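Local coordinates for phosphatidylinositol 4,5-bisphosphate-binding protein SLM1 (Saccharomyces cerevisiae, PDB 4A6H) that binds phosphatidylinositol 4,5-bisphosphate, probably through the PH domain described here, and acts as an effector of TORC2 and calcineurin signalling in actin polarization, at residues M50-S55 / W96-D101. Sequence-based numbering, arbitrary orientation.
Sequences MSLALS and WVFKAD
Met50 and Trp96 reach for each other from opposite directions between the two halves of the PH-domain sheet, one half holding strand 50-53 and the other strand 95-99. The axes of the two short strand segments come no nearer than 13.4 Å, at an angle of 111°, so side chains alone bridge the gap. The methionine makes a Met-aromatic contact at the rim of the indole: Met50 SD lies near the ring plane, 4.7 Å from the centroid of the Trp96 six-membered ring. Beyond CG the Met50 chain runs extended (chi3 -173°), which carries both SD and the methyl CE to the same indole corner. Arg14, on strand 8-16 beside 95-99, touches Met50 and makes a cation-pi contact with Trp96.

Leu52 reaches both aromatic rings with its two branches. Leu52 CD2 approaches the indole obliquely, 4.2 Å from Trp96 CZ3, while Leu52 CD1 lies 4.5 Å from Phe98 CZ. Phe98 packs against Tyr27 and Phe80, and Ile89 touches both Leu52 and Trp96. Next to Phe98 on strand 95-99, Lys99 forms a weak hydrogen bond to the bound inositol 4-phosphate. The tightest approach between the two segments is Met50 SD to Trp96 CZ3, at 3.4 Å.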
loop_
_atom_site.group_PDB
_atom_site.type_symbol
_atom_site.label_atom_id
_atom_site.label_comp_id
_atom_site.label_asym_id
_atom_site.label_seq_id
_atom_site.Cartn_x
_atom_site.Cartn_y
_atom_site.Cartn_z
ATOM N N MET A 50 15.254 -0.762 11.939
ATOM C CA MET A 50 14.020 -1.065 12.650
ATOM C C MET A 50 12.843 -0.885 11.711
ATOM O O MET A 50 12.904 -0.128 10.741
ATOM C CB MET A 50 13.851 -0.188 13.895
ATOM C CG MET A 50 13.646 1.279 13.582
ATOM S SD MET A 50 13.115 2.294 14.991
ATOM C CE MET A 50 12.804 3.857 14.173
ATOM N N SER A 51 11.759 -1.584 12.015
ATOM C CA SER A 51 10.532 -1.496 11.244
ATOM C C SER A 51 9.381 -1.296 12.218
ATOM O O SER A 51 9.067 -2.189 13.019
ATOM C CB SER A 51 10.315 -2.765 10.411
ATOM O OG SER A 51 11.399 -2.980 9.523
ATOM N N LEU A 52 8.764 -0.125 12.146
ATOM C CA LEU A 52 7.688 0.251 13.054
ATOM C C LEU A 52 6.338 -0.050 12.427
ATOM O O LEU A 52 5.951 0.579 11.440
ATOM C CB LEU A 52 7.760 1.751 13.353
ATOM C CG LEU A 52 8.941 2.241 14.177
ATOM C CD1 LEU A 52 9.135 3.742 13.997
ATOM C CD2 LEU A 52 8.754 1.901 15.637
ATOM N N ALA A 53 5.605 -0.996 13.010
ATOM C CA ALA A 53 4.317 -1.409 12.459
ATOM C C ALA A 53 3.268 -0.308 12.590
ATOM O O ALA A 53 2.948 0.102 13.695
ATOM C CB ALA A 53 3.844 -2.658 13.164
ATOM N N LEU A 54 2.718 0.140 11.467
ATOM C CA LEU A 54 1.792 1.258 11.466
ATOM C C LEU A 54 0.466 0.892 12.136
ATOM O O LEU A 54 -0.223 1.769 12.642
ATOM C CB LEU A 54 1.544 1.747 10.043
ATOM C CG LEU A 54 2.774 2.275 9.319
ATOM C CD1 LEU A 54 2.389 2.747 7.925
ATOM C CD2 LEU A 54 3.410 3.380 10.138
ATOM N N SER A 55 0.145 -0.398 12.151
ATOM C CA SER A 55 -1.114 -0.880 12.718
ATOM C C SER A 55 -1.201 -0.545 14.195
ATOM O O SER A 55 -2.291 -0.507 14.766
ATOM C CB SER A 55 -1.216 -2.393 12.542
ATOM O OG SER A 55 -0.200 -3.056 13.270
ATOM N N TRP A 96 7.801 8.784 20.462
ATOM C CA TRP A 96 9.047 9.146 19.810
ATOM C C TRP A 96 8.891 10.438 19.034
ATOM O O TRP A 96 7.846 10.698 18.433
ATOM C CB TRP A 96 9.501 8.029 18.885
ATOM C CG TRP A 96 10.218 6.926 19.615
ATOM C CD1 TRP A 96 10.385 6.810 20.969
ATOM C CD2 TRP A 96 10.869 5.792 19.033
ATOM N NE1 TRP A 96 11.096 5.670 21.262
ATOM C CE2 TRP A 96 11.404 5.027 20.093
ATOM C CE3 TRP A 96 11.043 5.344 17.724
ATOM C CZ2 TRP A 96 12.111 3.836 19.877
ATOM C CZ3 TRP A 96 11.750 4.157 17.513
ATOM C CH2 TRP A 96 12.271 3.425 18.584
ATOM N N VAL A 97 9.932 11.261 19.060
ATOM C CA VAL A 97 9.873 12.567 18.433
ATOM C C VAL A 97 10.782 12.571 17.218
ATOM O O VAL A 97 11.953 12.183 17.315
ATOM C CB VAL A 97 10.287 13.673 19.413
ATOM C CG1 VAL A 97 10.315 15.024 18.709
ATOM C CG2 VAL A 97 9.326 13.713 20.603
ATOM N N PHE A 98 10.224 12.971 16.075
ATOM C CA PHE A 98 10.956 13.065 14.828
ATOM C C PHE A 98 11.086 14.501 14.376
ATOM O O PHE A 98 10.205 15.323 14.616
ATOM C CB PHE A 98 10.257 12.258 13.731
ATOM C CG PHE A 98 10.310 10.771 13.948
ATOM C CD1 PHE A 98 9.326 10.138 14.680
ATOM C CD2 PHE A 98 11.349 10.008 13.426
ATOM C CE1 PHE A 98 9.371 8.769 14.884
ATOM C CE2 PHE A 98 11.394 8.641 13.629
ATOM C CZ PHE A 98 10.405 8.020 14.355
ATOM N N LYS A 99 12.193 14.798 13.713
ATOM C CA LYS A 99 12.438 16.134 13.213
ATOM C C LYS A 99 12.814 16.078 11.736
ATOM O O LYS A 99 13.749 15.379 11.350
ATOM C CB LYS A 99 13.537 16.818 14.032
ATOM C CG LYS A 99 13.879 18.228 13.557
ATOM C CD LYS A 99 14.806 18.960 14.528
ATOM C CE LYS A 99 16.188 18.357 14.557
ATOM N NZ LYS A 99 17.119 19.233 15.332
ATOM N N ALA A 100 12.090 16.834 10.912
ATOM C CA ALA A 100 12.377 16.889 9.487
ATOM C C ALA A 100 13.134 18.173 9.183
ATOM O O ALA A 100 13.468 18.947 10.089
ATOM C CB ALA A 100 11.092 16.815 8.669
ATOM N N ASP A 101 13.378 18.411 7.900
ATOM C CA ASP A 101 14.158 19.569 7.465
ATOM C C ASP A 101 13.401 20.898 7.555
ATOM O O ASP A 101 14.007 21.955 7.718
ATOM C CB ASP A 101 14.625 19.352 6.026
ATOM C CG ASP A 101 14.647 17.880 5.635
ATOM O OD1 ASP A 101 13.562 17.258 5.548
ATOM O OD2 ASP A 101 15.753 17.342 5.417
#